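PDB 4XJW: sialidase B from Streptococcus pneumoniae serotype 4, which catalyses the release of terminal sialic acid from alpha-(2->3)-, alpha-(2->6)- and alpha-(2->8)-linked oligosaccharides, glycoproteins and glycolipids. Local coordinates for residues K83-L88 with V133-P138; S94-H99 with Y122-E127; A469-G474 with A500-Q505. The protein carries 1 engineered substitution. All blocks are in the same frame, centred on the assembly; numbering follows the deposited sequence.

Contact 1: K83-L88 with V133-P138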
ATOM      1  N   LYS A  83      -5.085  32.289 -25.519  1.00 23.85           N
ATOM      2  CA  LYS A  83      -3.876  31.521 -25.792  1.00 23.53           C
ATOM      3  C   LYS A  83      -4.226  30.090 -26.206  1.00 20.37           C
ATOM      4  O   LYS A  83      -3.361  29.335 -26.653  1.00 25.25           O
ATOM      5  CB  LYS A  83      -2.951  31.507 -24.573  1.00 20.32           C
ATOM      6  CG  LYS A  83      -2.465  32.887 -24.119  1.00 24.58           C
ATOM      7  CD  LYS A  83      -1.676  32.796 -22.807  1.00 23.66           C
ATOM      8  CE  LYS A  83      -1.170  34.160 -22.338  1.00 31.27           C
ATOM      9  NZ  LYS A  83      -2.261  35.176 -22.174  1.00 28.43           N
ATOM     10  N   GLY A  84      -5.499  29.725 -26.071  1.00 20.63           N
ATOM     11  CA  GLY A  84      -5.946  28.383 -26.397  1.00 20.37           C
ATOM     12  C   GLY A  84      -5.389  27.331 -25.453  1.00 21.49           C
ATOM     13  O   GLY A  84      -5.137  26.189 -25.849  1.00 25.03           O
ATOM     14  N   ILE A  85      -5.192  27.723 -24.198  1.00 21.04           N
ATOM     15  CA  ILE A  85      -4.625  26.831 -23.195  1.00 19.81           C
ATOM     16  C   ILE A  85      -5.667  26.470 -22.148  1.00 20.14           C
ATOM     17  O   ILE A  85      -6.324  27.347 -21.577  1.00 19.51           O
ATOM     18  CB  ILE A  85      -3.416  27.474 -22.498  1.00 19.15           C
ATOM     19  CG1 ILE A  85      -2.245  27.599 -23.468  1.00 19.98           C
ATOM     20  CG2 ILE A  85      -2.990  26.639 -21.273  1.00 18.48           C
ATOM     21  CD1 ILE A  85      -1.099  28.451 -22.961  1.00 23.49           C
ATOM     22  N   ASN A  86      -5.816  25.176 -21.896  1.00 17.91           N
ATOM     23  CA  ASN A  86      -6.706  24.711 -20.845  1.00 19.08           C
ATOM     24  C   ASN A  86      -6.105  23.529 -20.113  1.00 19.49           C
ATOM     25  O   ASN A  86      -6.323  22.376 -20.482  1.00 22.26           O
ATOM     26  CB  ASN A  86      -8.071  24.340 -21.406  1.00 19.13           C
ATOM     27  CG  ASN A  86      -8.811  25.537 -21.951  1.00 24.94           C
ATOM     28  OD1 ASN A  86      -9.375  26.321 -21.192  1.00 20.63           O
ATOM     29  ND2 ASN A  86      -8.808  25.691 -23.272  1.00 25.60           N
ATOM     30  N   TYR A  87      -5.352  23.825 -19.066  1.00 16.64           N
ATOM     31  CA  TYR A  87      -4.674  22.783 -18.320  1.00 15.59           C
ATOM     32  C   TYR A  87      -5.474  22.401 -17.082  1.00 15.60           C
ATOM     33  O   TYR A  87      -6.022  23.259 -16.390  1.00 14.32           O
ATOM     34  CB  TYR A  87      -3.280  23.251 -17.919  1.00 16.60           C
ATOM     35  CG  TYR A  87      -2.324  23.464 -19.070  1.00 17.03           C
ATOM     36  CD1 TYR A  87      -2.401  22.686 -20.222  1.00 20.21           C
ATOM     37  CD2 TYR A  87      -1.343  24.447 -19.001  1.00 17.42           C
ATOM     38  CE1 TYR A  87      -1.517  22.883 -21.275  1.00 23.48           C
ATOM     39  CE2 TYR A  87      -0.457  24.643 -20.042  1.00 17.92           C
ATOM     40  CZ  TYR A  87      -0.549  23.862 -21.175  1.00 21.55           C
ATOM     41  OH  TYR A  87       0.329  24.066 -22.215  1.00 24.28           O
ATOM     42  N   LEU A  88      -5.556  21.101 -16.832  1.00 13.12           N
ATOM     43  CA  LEU A  88      -6.150  20.583 -15.612  1.00 13.44           C
ATOM     44  C   LEU A  88      -5.224  19.491 -15.097  1.00 13.42           C
ATOM     45  O   LEU A  88      -5.007  18.485 -15.781  1.00 15.00           O
ATOM     46  CB  LEU A  88      -7.549  20.019 -15.890  1.00 14.80           C
ATOM     47  CG  LEU A  88      -8.143  19.183 -14.747  1.00 21.77           C
ATOM     48  CD1 LEU A  88      -8.513  20.060 -13.587  1.00 24.14           C
ATOM     49  CD2 LEU A  88      -9.354  18.374 -15.210  1.00 29.58           C
ATOM     50  N   VAL A 133       5.056  21.156 -19.434  1.00 18.17           N
ATOM     51  CA  VAL A 133       4.266  21.406 -20.639  1.00 20.35           C
ATOM     52  C   VAL A 133       5.116  22.063 -21.723  1.00 25.11           C
ATOM     53  O   VAL A 133       6.131  22.696 -21.425  1.00 21.70           O
ATOM     54  CB  VAL A 133       3.034  22.296 -20.343  1.00 21.23           C
ATOM     55  CG1 VAL A 133       2.036  21.581 -19.439  1.00 19.80           C
ATOM     56  CG2 VAL A 133       3.462  23.617 -19.718  1.00 19.53           C
ATOM     57  N   ASP A 134       4.692  21.918 -22.976  1.00 21.18           N
ATOM     58  CA  ASP A 134       5.386  22.542 -24.102  1.00 27.95           C
ATOM     59  C   ASP A 134       5.157  24.052 -24.155  1.00 24.98           C
ATOM     60  O   ASP A 134       6.067  24.824 -24.457  1.00 25.90           O
ATOM     61  CB  ASP A 134       4.921  21.925 -25.422  1.00 28.63           C
ATOM     62  CG  ASP A 134       5.354  20.486 -25.581  1.00 33.98           C
ATOM     63  OD1 ASP A 134       6.495  20.160 -25.199  1.00 35.42           O
ATOM     64  OD2 ASP A 134       4.545  19.686 -26.097  1.00 38.53           O
ATOM     65  N   THR A 135       3.930  24.466 -23.877  1.00 23.38           N
ATOM     66  CA  THR A 135       3.606  25.883 -23.862  1.00 22.14           C
ATOM     67  C   THR A 135       3.186  26.280 -22.456  1.00 23.52           C
ATOM     68  O   THR A 135       2.106  25.917 -21.986  1.00 21.41           O
ATOM     69  CB  THR A 135       2.499  26.221 -24.856  1.00 25.19           C
ATOM     70  OG1 THR A 135       2.870  25.739 -26.153  1.00 31.82           O
ATOM     71  CG2 THR A 135       2.277  27.732 -24.920  1.00 26.39           C
ATOM     72  N   PHE A 136       4.053  27.019 -21.780  1.00 19.38           N
ATOM     73  CA  PHE A 136       3.801  27.382 -20.396  1.00 21.13           C
ATOM     74  C   PHE A 136       2.838  28.558 -20.299  1.00 23.70           C
ATOM     75  O   PHE A 136       2.888  29.479 -21.113  1.00 21.19           O
ATOM     76  CB  PHE A 136       5.115  27.730 -19.710  1.00 16.36           C
ATOM     77  CG  PHE A 136       4.983  27.979 -18.232  1.00 17.37           C
ATOM     78  CD1 PHE A 136       4.833  26.912 -17.350  1.00 16.68           C
ATOM     79  CD2 PHE A 136       5.016  29.275 -17.723  1.00 15.50           C
ATOM     80  CE1 PHE A 136       4.715  27.130 -15.992  1.00 17.49           C
ATOM     81  CE2 PHE A 136       4.899  29.504 -16.357  1.00 17.92           C
ATOM     82  CZ  PHE A 136       4.749  28.429 -15.487  1.00 18.01           C
ATOM     83  N   LEU A 137       1.959  28.506 -19.302  1.00 17.71           N
ATOM     84  CA  LEU A 137       1.046  29.596 -19.002  1.00 18.68           C
ATOM     85  C   LEU A 137       1.304  30.091 -17.585  1.00 20.26           C
ATOM     86  O   LEU A 137       0.876  29.461 -16.613  1.00 18.17           O
ATOM     87  CB  LEU A 137      -0.411  29.147 -19.143  1.00 18.70           C
ATOM     88  CG  LEU A 137      -1.500  30.165 -18.780  1.00 18.94           C
ATOM     89  CD1 LEU A 137      -1.252  31.504 -19.479  1.00 22.41           C
ATOM     90  CD2 LEU A 137      -2.884  29.632 -19.110  1.00 16.58           C
ATOM     91  N   PRO A 138       2.018  31.218 -17.462  1.00 19.33           N
ATOM     92  CA  PRO A 138       2.224  31.846 -16.154  1.00 19.68           C
ATOM     93  C   PRO A 138       0.875  32.221 -15.557  1.00 18.82           C
ATOM     94  O   PRO A 138       0.020  32.737 -16.283  1.00 22.99           O
ATOM     95  CB  PRO A 138       3.019  33.107 -16.502  1.00 18.92           C
ATOM     96  CG  PRO A 138       3.673  32.805 -17.821  1.00 20.35           C
ATOM     97  CD  PRO A 138       2.684  31.956 -18.554  1.00 19.61           C
TER
HETATM   98  O   HOH W   1       1.757  22.362 -23.886  1.00 28.23           O
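Tyr87 supplies the polar part of the contact, reaching across with its hydroxyl to donate a hydrogen bond to the carbonyl of Thr135 (OH to O 2.6 Å). The acceptor sits at the edge of the ring in its plane, and the hydroxyl approaches at a C=O...donor angle of 141°, slightly tilted from the carbonyl plane. A water donates to Tyr87 OH (2.8 Å) and accepts from Thr135 N (3.0 Å), so the phenol, donor and acceptor at once, holds the Thr135 carbonyl directly and its N-H through the water.

The ring faces are used for a second kind of contact. Val133 makes a CH-pi interaction, its CG1 lying 4.1 Å from the centroid of the Tyr87 ring, offset toward the rim, while Ile85 CG2, from the same strand, lies over the opposite face near its rim. Tyrosine suits this place by offering Val133 an apolar face and the loop backbone a hydroxyl.

These residues join the two sheets of a concanavalin-like sandwich: strand 85-91 edges one, and the loop 133-138 leaves the other. Gly84, at the positive phi glycine accepts readily, forms with Ile85 a G1 beta bulge facing Asp80.

Purely apolar packing centres on Leu137, whose two methyls meet two residues at once: CD2 touches Ile85 CG2 (3.7 Å) and CD1 Lys83 CD (3.6 Å). Lys83 crosses that leucine at about a right angle with its methylenes, while its ammonium group forms a salt bridge with Asp80.

Contact 2: S94-H99 with Y122-E127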
ATOM      1  N   SER A  94      -5.221  13.119  -1.885  1.00  9.14           N
ATOM      2  CA  SER A  94      -4.082  13.972  -1.529  1.00  9.29           C
ATOM      3  C   SER A  94      -4.195  14.674  -0.169  1.00 11.28           C
ATOM      4  O   SER A  94      -3.223  15.282   0.285  1.00 12.23           O
ATOM      5  CB  SER A  94      -3.839  15.000  -2.637  1.00  9.55           C
ATOM      6  OG  SER A  94      -3.443  14.363  -3.836  1.00  9.98           O
ATOM      7  N   LEU A  95      -5.365  14.600   0.472  1.00 11.08           N
ATOM      8  CA  LEU A  95      -5.665  15.448   1.634  1.00 10.81           C
ATOM      9  C   LEU A  95      -6.032  14.667   2.887  1.00 10.26           C
ATOM     10  O   LEU A  95      -6.458  13.518   2.819  1.00 11.29           O
ATOM     11  CB  LEU A  95      -6.863  16.359   1.318  1.00 10.86           C
ATOM     12  CG  LEU A  95      -6.687  17.374   0.199  1.00 12.59           C
ATOM     13  CD1 LEU A  95      -8.001  18.102  -0.073  1.00 13.28           C
ATOM     14  CD2 LEU A  95      -5.618  18.373   0.550  1.00 16.69           C
ATOM     15  N   TRP A  96      -5.871  15.315   4.036  1.00 11.83           N
ATOM     16  CA  TRP A  96      -6.461  14.845   5.282  1.00 10.12           C
ATOM     17  C   TRP A  96      -7.645  15.722   5.654  1.00  9.93           C
ATOM     18  O   TRP A  96      -7.703  16.900   5.271  1.00 13.22           O
ATOM     19  CB  TRP A  96      -5.418  14.896   6.395  1.00  8.66           C
ATOM     20  CG  TRP A  96      -4.641  13.614   6.518  1.00 11.68           C
ATOM     21  CD1 TRP A  96      -3.571  13.223   5.752  1.00  9.37           C
ATOM     22  CD2 TRP A  96      -4.884  12.546   7.448  1.00 11.74           C
ATOM     23  NE1 TRP A  96      -3.132  11.975   6.164  1.00 10.16           N
ATOM     24  CE2 TRP A  96      -3.924  11.540   7.198  1.00 10.27           C
ATOM     25  CE3 TRP A  96      -5.831  12.335   8.457  1.00 12.13           C
ATOM     26  CZ2 TRP A  96      -3.883  10.343   7.926  1.00 12.05           C
ATOM     27  CZ3 TRP A  96      -5.781  11.156   9.186  1.00 10.39           C
ATOM     28  CH2 TRP A  96      -4.813  10.174   8.914  1.00  9.85           C
ATOM     29  N   GLY A  97      -8.588  15.158   6.400  1.00 11.93           N
ATOM     30  CA  GLY A  97      -9.772  15.893   6.820  1.00 14.98           C
ATOM     31  C   GLY A  97      -9.784  16.150   8.317  1.00 12.79           C
ATOM     32  O   GLY A  97      -9.740  17.309   8.766  1.00 12.75           O
ATOM     33  N   LYS A  98      -9.818  15.060   9.088  1.00 11.58           N
ATOM     34  CA  LYS A  98      -9.853  15.118  10.551  1.00 13.54           C
ATOM     35  C   LYS A  98      -8.925  14.074  11.158  1.00 12.95           C
ATOM     36  O   LYS A  98      -8.639  13.049  10.540  1.00 13.52           O
ATOM     37  CB  LYS A  98     -11.269  14.853  11.080  1.00 14.65           C
ATOM     38  CG  LYS A  98     -12.279  15.959  10.814  1.00 22.39           C
ATOM     39  CD  LYS A  98     -13.634  15.669  11.470  1.00 29.86           C
ATOM     40  CE  LYS A  98     -13.637  16.045  12.953  1.00 35.71           C
ATOM     41  NZ  LYS A  98     -14.768  15.409  13.689  1.00 39.41           N
ATOM     42  N   HIS A  99      -8.481  14.337  12.386  1.00 14.14           N
ATOM     43  CA  HIS A  99      -7.621  13.429  13.137  1.00 14.00           C
ATOM     44  C   HIS A  99      -7.867  13.723  14.610  1.00 14.54           C
ATOM     45  O   HIS A  99      -7.840  14.886  15.017  1.00 15.49           O
ATOM     46  CB  HIS A  99      -6.156  13.671  12.752  1.00 13.32           C
ATOM     47  CG  HIS A  99      -5.168  12.822  13.495  1.00 15.61           C
ATOM     48  ND1 HIS A  99      -5.121  11.450  13.380  1.00 12.14           N
ATOM     49  CD2 HIS A  99      -4.158  13.166  14.327  1.00 15.07           C
ATOM     50  CE1 HIS A  99      -4.142  10.981  14.136  1.00 15.75           C
ATOM     51  NE2 HIS A  99      -3.542  12.002  14.718  1.00 16.74           N
ATOM     52  N   TYR A 122       2.521  20.103  -3.992  1.00 11.01           N
ATOM     53  CA  TYR A 122       2.835  19.321  -2.795  1.00 10.84           C
ATOM     54  C   TYR A 122       1.702  19.497  -1.804  1.00 11.72           C
ATOM     55  O   TYR A 122       1.200  20.595  -1.625  1.00 13.92           O
ATOM     56  CB  TYR A 122       4.115  19.825  -2.126  1.00 11.25           C
ATOM     57  CG  TYR A 122       5.343  19.929  -3.003  1.00 12.11           C
ATOM     58  CD1 TYR A 122       5.579  21.065  -3.761  1.00 11.67           C
ATOM     59  CD2 TYR A 122       6.287  18.906  -3.035  1.00 12.77           C
ATOM     60  CE1 TYR A 122       6.720  21.179  -4.548  1.00 16.17           C
ATOM     61  CE2 TYR A 122       7.432  19.008  -3.803  1.00 15.25           C
ATOM     62  CZ  TYR A 122       7.635  20.147  -4.566  1.00 15.88           C
ATOM     63  OH  TYR A 122       8.766  20.259  -5.337  1.00 21.44           O
ATOM     64  N   VAL A 123       1.293  18.417  -1.154  1.00 10.45           N
ATOM     65  CA  VAL A 123       0.373  18.559  -0.037  1.00 10.10           C
ATOM     66  C   VAL A 123       0.918  17.732   1.106  1.00 12.15           C
ATOM     67  O   VAL A 123       1.274  16.575   0.899  1.00 11.49           O
ATOM     68  CB  VAL A 123      -1.044  18.078  -0.397  1.00 11.31           C
ATOM     69  CG1 VAL A 123      -1.957  18.249   0.803  1.00 14.64           C
ATOM     70  CG2 VAL A 123      -1.592  18.853  -1.587  1.00 10.44           C
ATOM     71  N   ASN A 124       1.019  18.339   2.292  1.00 11.39           N
ATOM     72  CA  ASN A 124       1.522  17.656   3.480  1.00  9.79           C
ATOM     73  C   ASN A 124       2.915  17.054   3.290  1.00 13.70           C
ATOM     74  O   ASN A 124       3.224  15.980   3.811  1.00 11.85           O
ATOM     75  CB  ASN A 124       0.487  16.647   3.991  1.00 10.88           C
ATOM     76  CG  ASN A 124      -0.797  17.329   4.387  1.00 11.70           C
ATOM     77  OD1 ASN A 124      -0.770  18.492   4.778  1.00 14.22           O
ATOM     78  ND2 ASN A 124      -1.919  16.639   4.277  1.00 12.68           N
ATOM     79  N   GLY A 125       3.742  17.765   2.531  1.00 11.44           N
ATOM     80  CA  GLY A 125       5.119  17.372   2.333  1.00 13.14           C
ATOM     81  C   GLY A 125       5.297  16.259   1.325  1.00 13.84           C
ATOM     82  O   GLY A 125       6.351  15.626   1.266  1.00 16.55           O
ATOM     83  N   ILE A 126       4.258  16.017   0.535  1.00 10.71           N
ATOM     84  CA  ILE A 126       4.285  14.980  -0.479  1.00 11.13           C
ATOM     85  C   ILE A 126       4.025  15.580  -1.863  1.00 11.90           C
ATOM     86  O   ILE A 126       3.001  16.237  -2.085  1.00 12.01           O
ATOM     87  CB  ILE A 126       3.212  13.915  -0.182  1.00 10.54           C
ATOM     88  CG1 ILE A 126       3.525  13.209   1.141  1.00 12.42           C
ATOM     89  CG2 ILE A 126       3.138  12.891  -1.299  1.00 12.97           C
ATOM     90  CD1 ILE A 126       2.390  12.303   1.622  1.00 12.78           C
ATOM     91  N   GLU A 127       4.947  15.352  -2.798  1.00 10.76           N
ATOM     92  CA  GLU A 127       4.733  15.759  -4.186  1.00 11.21           C
ATOM     93  C   GLU A 127       3.669  14.891  -4.823  1.00 11.90           C
ATOM     94  O   GLU A 127       3.874  13.692  -5.026  1.00 14.47           O
ATOM     95  CB  GLU A 127       6.024  15.657  -4.994  1.00 14.21           C
ATOM     96  CG  GLU A 127       5.887  16.229  -6.391  1.00 17.40           C
ATOM     97  CD  GLU A 127       7.079  15.915  -7.274  1.00 22.70           C
ATOM     98  OE1 GLU A 127       8.168  16.446  -7.001  1.00 29.02           O
ATOM     99  OE2 GLU A 127       6.909  15.138  -8.234  1.00 28.24           O
TER
HETATM  100  O   HOH W   2      -0.337  14.286   0.015  1.00 12.70           O
HETATM  101  O   HOH W   3      -2.337  14.277   2.744  1.00 17.68           O
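Val123 and Leu95 meet obliquely, methyl to methyl, with Val123 CG1 3.7 Å from Leu95 CD2. The same Val123 CG1 also presses on the carbonyl of Ser94, 3.3 Å from its O; it stands anti to the backbone N (chi1 180°), which directs this branch at the 94-99 chain. A short branched residue fits here because one methyl can fill the angle between a peptide and a leucine.

Asn124 and Trp96 lie roughly at right angles. Asn124 ND2 comes within 4.1 Å of Trp96 CD1; the amide and indole planes are 57° apart and ND2 approaches the indole obliquely, a plain van der Waals contact. The indole is positioned from elsewhere: Trp96 NE1 hydrogen-bonds to Gln648 OE1 on strand 647-652, near the chain's C-terminal end, and Lys632 makes a cation-pi contact with the ring.

In this lectin-like domain the hairpin 118-132 meets the chain before strand 98-99. Asn124 and Gly125, both at positive phi, are the corners of its type I' turn; Asn-Gly is the classic pair for it. The Asn124 side chain points toward 94-99, its OD1 accepting from Thr107 N and its ND2 donating to Asn106 OD1.

Two waters make the polar link. One donates to Ser94 O (3.1 Å) and to Val123 O (2.9 Å); the other donates to Ser94 O (2.8 Å) and accepts from Asn124 ND2 (2.8 Å). The buried Ser94 carbonyl thus receives two bonds; direct contacts between the segments are van der Waals, while the polar groups are joined through water.

Contact 3: A469-G474 with A500-Q505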
ATOM      1  N   ALA A 469      -2.395 -17.624   8.716  1.00 10.29           N
ATOM      2  CA  ALA A 469      -3.613 -17.807   7.932  1.00 10.90           C
ATOM      3  C   ALA A 469      -3.333 -17.671   6.441  1.00 12.29           C
ATOM      4  O   ALA A 469      -2.579 -16.780   6.007  1.00 11.89           O
ATOM      5  CB  ALA A 469      -4.680 -16.821   8.358  1.00 11.53           C
ATOM      6  N   THR A 470      -3.949 -18.556   5.657  1.00 11.23           N
ATOM      7  CA  THR A 470      -3.955 -18.436   4.201  1.00 12.03           C
ATOM      8  C   THR A 470      -5.370 -18.762   3.744  1.00 10.81           C
ATOM      9  O   THR A 470      -6.169 -19.280   4.530  1.00 14.08           O
ATOM     10  CB  THR A 470      -2.968 -19.404   3.522  1.00 11.90           C
ATOM     11  OG1 THR A 470      -3.514 -20.737   3.541  1.00 13.96           O
ATOM     12  CG2 THR A 470      -1.603 -19.404   4.227  1.00 11.36           C
ATOM     13  N   TYR A 471      -5.693 -18.448   2.495  1.00  9.95           N
ATOM     14  CA  TYR A 471      -7.000 -18.803   1.952  1.00 13.42           C
ATOM     15  C   TYR A 471      -6.860 -19.433   0.583  1.00 14.12           C
ATOM     16  O   TYR A 471      -5.837 -19.286  -0.094  1.00 13.54           O
ATOM     17  CB  TYR A 471      -7.919 -17.583   1.881  1.00 11.62           C
ATOM     18  CG  TYR A 471      -7.414 -16.490   0.974  1.00 10.90           C
ATOM     19  CD1 TYR A 471      -7.777 -16.452  -0.373  1.00 16.86           C
ATOM     20  CD2 TYR A 471      -6.599 -15.479   1.460  1.00 14.82           C
ATOM     21  CE1 TYR A 471      -7.317 -15.448  -1.207  1.00 16.37           C
ATOM     22  CE2 TYR A 471      -6.138 -14.478   0.638  1.00 16.75           C
ATOM     23  CZ  TYR A 471      -6.494 -14.462  -0.693  1.00 16.95           C
ATOM     24  OH  TYR A 471      -6.015 -13.448  -1.497  1.00 18.64           O
ATOM     25  N   THR A 472      -7.888 -20.174   0.192  1.00 13.90           N
ATOM     26  CA  THR A 472      -7.978 -20.702  -1.159  1.00 13.98           C
ATOM     27  C   THR A 472      -9.449 -20.873  -1.460  1.00 16.45           C
ATOM     28  O   THR A 472     -10.294 -20.509  -0.647  1.00 17.86           O
ATOM     29  CB  THR A 472      -7.212 -22.034  -1.319  1.00 18.18           C
ATOM     30  OG1 THR A 472      -7.191 -22.411  -2.703  1.00 21.77           O
ATOM     31  CG2 THR A 472      -7.868 -23.124  -0.521  1.00 16.77           C
ATOM     32  N   SER A 473      -9.773 -21.403  -2.633  1.00 23.24           N
ATOM     33  CA  SER A 473     -11.175 -21.591  -2.972  1.00 21.95           C
ATOM     34  C   SER A 473     -11.847 -22.529  -1.972  1.00 15.89           C
ATOM     35  O   SER A 473     -11.416 -23.658  -1.789  1.00 21.31           O
ATOM     36  CB  SER A 473     -11.308 -22.133  -4.392  1.00 24.04           C
ATOM     37  OG  SER A 473     -12.648 -22.500  -4.662  1.00 31.52           O
ATOM     38  N   GLY A 474     -12.875 -22.032  -1.292  1.00 20.89           N
ATOM     39  CA  GLY A 474     -13.667 -22.864  -0.402  1.00 21.92           C
ATOM     40  C   GLY A 474     -13.206 -23.035   1.035  1.00 20.48           C
ATOM     41  O   GLY A 474     -13.913 -23.665   1.828  1.00 19.69           O
ATOM     42  N   ALA A 500     -13.511 -16.693  -2.968  1.00 32.98           N
ATOM     43  CA  ALA A 500     -13.425 -15.419  -2.266  1.00 25.28           C
ATOM     44  C   ALA A 500     -11.973 -15.047  -1.955  1.00 20.24           C
ATOM     45  O   ALA A 500     -11.121 -15.915  -1.778  1.00 24.09           O
ATOM     46  CB  ALA A 500     -14.245 -15.465  -0.990  1.00 28.77           C
ATOM     47  N   THR A 501     -11.695 -13.749  -1.918  1.00 18.08           N
ATOM     48  CA  THR A 501     -10.431 -13.259  -1.370  1.00 14.66           C
ATOM     49  C   THR A 501     -10.606 -13.172   0.145  1.00 14.14           C
ATOM     50  O   THR A 501     -10.852 -12.100   0.689  1.00 17.75           O
ATOM     51  CB  THR A 501     -10.085 -11.881  -1.973  1.00 17.48           C
ATOM     52  OG1 THR A 501     -10.127 -11.977  -3.404  1.00 18.79           O
ATOM     53  CG2 THR A 501      -8.696 -11.433  -1.575  1.00 15.48           C
ATOM     54  N   ALA A 502     -10.486 -14.318   0.821  1.00 15.08           N
ATOM     55  CA  ALA A 502     -10.832 -14.436   2.238  1.00 13.19           C
ATOM     56  C   ALA A 502      -9.654 -14.124   3.143  1.00 11.18           C
ATOM     57  O   ALA A 502      -9.182 -14.986   3.892  1.00 14.60           O
ATOM     58  CB  ALA A 502     -11.368 -15.818   2.537  1.00 12.59           C
ATOM     59  N   GLU A 503      -9.190 -12.883   3.064  1.00  9.84           N
ATOM     60  CA  GLU A 503      -8.074 -12.424   3.877  1.00 10.21           C
ATOM     61  C   GLU A 503      -8.476 -12.420   5.348  1.00 11.84           C
ATOM     62  O   GLU A 503      -9.447 -11.770   5.731  1.00 10.72           O
ATOM     63  CB  GLU A 503      -7.651 -11.031   3.421  1.00 10.24           C
ATOM     64  CG  GLU A 503      -6.929 -11.036   2.075  1.00 10.13           C
ATOM     65  CD  GLU A 503      -7.052  -9.729   1.315  1.00 12.72           C
ATOM     66  OE1 GLU A 503      -6.262  -9.538   0.364  1.00 12.18           O
ATOM     67  OE2 GLU A 503      -7.933  -8.905   1.652  1.00 12.13           O
ATOM     68  N   ALA A 504      -7.688 -13.107   6.174  1.00  9.40           N
ATOM     69  CA  ALA A 504      -8.073 -13.410   7.550  1.00 10.17           C
ATOM     70  C   ALA A 504      -6.973 -12.979   8.499  1.00  9.28           C
ATOM     71  O   ALA A 504      -5.795 -13.134   8.185  1.00 11.54           O
ATOM     72  CB  ALA A 504      -8.313 -14.890   7.700  1.00 10.53           C
ATOM     73  N   GLN A 505      -7.361 -12.486   9.673  1.00  9.62           N
ATOM     74  CA  GLN A 505      -6.404 -12.139  10.712  1.00  7.89           C
ATOM     75  C   GLN A 505      -6.932 -12.657  12.038  1.00 11.18           C
ATOM     76  O   GLN A 505      -8.143 -12.713  12.258  1.00 11.07           O
ATOM     77  CB  GLN A 505      -6.188 -10.627  10.738  1.00  8.14           C
ATOM     78  CG  GLN A 505      -5.319 -10.093   9.584  1.00  9.53           C
ATOM     79  CD  GLN A 505      -3.836 -10.479   9.717  1.00 10.50           C
ATOM     80  OE1 GLN A 505      -3.037  -9.731  10.293  1.00  9.86           O
ATOM     81  NE2 GLN A 505      -3.470 -11.630   9.164  1.00  9.08           N
TER
HETATM   82  O   HOH W   4      -4.531 -11.571  -0.379  1.00 17.33           O
HETATM   83  O   HOH W   5      -7.235 -13.105  -4.256  1.00 33.02           O
HETATM   84  O   HOH W   6     -11.542 -17.844   0.036  1.00 25.58           O
HETATM   85  O   HOH W   7     -13.630 -19.241  -1.240  1.00 29.77           O
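Tyr471 carries most of this contact, laying its ring against the backbone of the 500-505 segment. The peptide nitrogen of Ala502 stands 3.6 Å above one ring face, offset toward the rim, with Thr501 C beside it. Tyr471 CG stands between its own backbone N and carbonyl carbon (chi1 62°), and the hydroxyl runs alongside Thr501, whose CG2 is 3.4 Å from Tyr471 OH. A flat aromatic suits this place: it can lie on the Thr501-Ala502 peptide while its hydroxyl reaches waters at its edge.

Ala502 and Ala469 have side chains small enough to let the backbones approach: Ala502 CB lies 3.9 Å from Tyr471 CB, and Ala469 CB lies 4.2 Å from Ala504 CB.

At the ring edge, one water bridges Tyr471 OH (2.6 Å) and Glu503 OE1 (2.8 Å), and a second joins Tyr471 OH to Thr501 OG1. Glu503, a predicted active-site residue, also has OE1 bonded to Tyr615 OH, the probable nucleophile, and OE2 in a salt bridge with Arg519, which probably binds substrate. This places Tyr471, whose ring also packs beside Glu503 CG, in what is probably the second shell of the Tyr-Glu pair characteristic of sialidases.

Within the propeller, strand 466-472 runs between strands 451-459 and 475-481 of one blade, whereas 500-505 leads into strand 504-510, the first of the next blade, which pairs with strand 513-518; the contact thus packs adjacent blades together.

In the fold
From the N terminus, residues 83-88 open contact 1 on the edge strand 85-91, and the chain soon reaches 94-99, which opens contact 2. Strand 102-113 and the hairpin that follows return the chain to 122-127, closing contact 2 first; 133-138 then closes contact 1, so the smaller loop lies wholly within the larger. Both belong to the lectin-like domain, but contact 1 joins its two sheets far from the chain's centre, while contact 2, about 26 Å away between centres, faces strand 647-652. Contact 3 comes later in series, spanning 25 residues that finish one blade before the next begins, its centre about 50 Å from that of contact 1.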